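Local coordinates for 3-carboxy-cis,cis-muconate cycloisomerase (Acinetobacter calcoaceticus, PDB 1Q5N), which belongs to the fumarase/aspartase-type lyase superfamily, as a largely helical cycloisomerase whose assembly holds four chains, at residues K404-K407 against D408-Q412. Numbering follows the deposited sequence.
Sequences KHLK and DIISQ
The carbonyl oxygen of L406 takes the amide of I410 in a nearly straight bond (I410 N to L406 O, 2.9 Å, N-H...O 174°) and a second, weak one from I409 N. This is the first full turn of the short helix 406-410, which follows helix 385-402 in the C-terminal region of this lyase-family chain. One residue on, S411 N reaches K407 O at 3.0 Å. H405 is the N-cap: with CG turned anti to the backbone N (chi1 -169°), this torsion brings the ring edge to the first turn, where ND1 accepts from K407 N at 2.9 Å, the donor only 8° out of the ring plane. The same residue's O takes a weak bond from I409 N. D408 leans back toward the cap, its OD2 3.7 Å from H405 CB. On the buried side, L406 and I410 cross obliquely, CD1 to CD1 at 4.1 Å; both rest on A395 of helix 385-402 and on F429, while I409 packs against A399 and E402. The K407 chain, bent at chi3, touches F429 and ends in a salt bridge from NZ to D426 OD1. Beside the cap, the CD1 methyl of I409 lies 4.2 Å from K404 CB.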
# COMPACT_ATOMS: atom_id res chain seq x y z
N LYS A 404 16.81 -45.87 12.51
CA LYS A 404 15.72 -46.84 12.67
C LYS A 404 14.51 -46.04 13.06
O LYS A 404 14.65 -44.90 13.48
CB LYS A 404 15.99 -47.81 13.82
CG LYS A 404 17.08 -48.82 13.60
CD LYS A 404 16.48 -50.22 13.49
CE LYS A 404 17.55 -51.31 13.44
NZ LYS A 404 18.24 -51.36 12.07
N HIS A 405 13.33 -46.65 12.96
CA HIS A 405 12.10 -46.00 13.38
C HIS A 405 12.16 -45.87 14.92
O HIS A 405 12.64 -46.78 15.63
CB HIS A 405 10.91 -46.85 12.94
CG HIS A 405 9.57 -46.17 13.06
ND1 HIS A 405 8.94 -45.97 14.28
CD2 HIS A 405 8.74 -45.66 12.12
CE1 HIS A 405 7.79 -45.34 14.08
NE2 HIS A 405 7.64 -45.14 12.78
N LEU A 406 11.69 -44.75 15.45
CA LEU A 406 11.70 -44.59 16.89
C LEU A 406 10.96 -45.73 17.60
O LEU A 406 11.31 -46.05 18.74
CB LEU A 406 11.07 -43.23 17.29
CG LEU A 406 11.10 -42.91 18.79
CD1 LEU A 406 12.54 -42.75 19.33
CD2 LEU A 406 10.31 -41.65 19.01
N LYS A 407 9.94 -46.32 16.97
CA LYS A 407 9.20 -47.41 17.64
C LYS A 407 10.16 -48.60 17.88
O LYS A 407 10.17 -49.18 18.96
CB LYS A 407 7.95 -47.87 16.83
CG LYS A 407 7.03 -48.84 17.62
CD LYS A 407 5.67 -49.13 16.94
CE LYS A 407 5.73 -50.24 15.88
NZ LYS A 407 4.46 -50.27 15.06
N ASP A 408 10.97 -48.94 16.89
CA ASP A 408 11.93 -50.02 17.02
C ASP A 408 12.86 -49.81 18.18
O ASP A 408 13.15 -50.75 18.90
CB ASP A 408 12.73 -50.18 15.74
CG ASP A 408 11.84 -50.52 14.56
OD1 ASP A 408 10.71 -51.05 14.81
OD2 ASP A 408 12.28 -50.28 13.39
N ILE A 409 13.29 -48.57 18.41
CA ILE A 409 14.21 -48.30 19.50
C ILE A 409 13.51 -48.29 20.86
O ILE A 409 13.95 -48.91 21.82
CB ILE A 409 14.93 -46.94 19.31
CG1 ILE A 409 15.75 -46.95 18.04
CG2 ILE A 409 15.72 -46.58 20.56
CD1 ILE A 409 16.69 -48.11 17.90
N ILE A 410 12.41 -47.59 20.96
CA ILE A 410 11.76 -47.52 22.23
C ILE A 410 11.26 -48.87 22.72
O ILE A 410 11.29 -49.14 23.92
CB ILE A 410 10.63 -46.44 22.20
CG1 ILE A 410 10.88 -45.45 23.33
CG2 ILE A 410 9.27 -47.05 22.41
CD1 ILE A 410 10.87 -44.06 22.85
N SER A 411 10.83 -49.74 21.79
CA SER A 411 10.29 -51.05 22.18
C SER A 411 11.31 -52.00 22.82
O SER A 411 10.93 -52.98 23.47
CB SER A 411 9.62 -51.76 20.99
OG SER A 411 10.61 -52.15 20.06
N GLN A 412 12.61 -51.74 22.63
CA GLN A 412 13.60 -52.60 23.25
C GLN A 412 14.26 -51.96 24.48
O GLN A 412 15.26 -52.45 24.98
CB GLN A 412 14.62 -53.10 22.21
CG GLN A 412 15.64 -52.09 21.67
CD GLN A 412 16.10 -52.42 20.21
OE1 GLN A 412 17.08 -51.84 19.68
NE2 GLN A 412 15.36 -53.32 19.56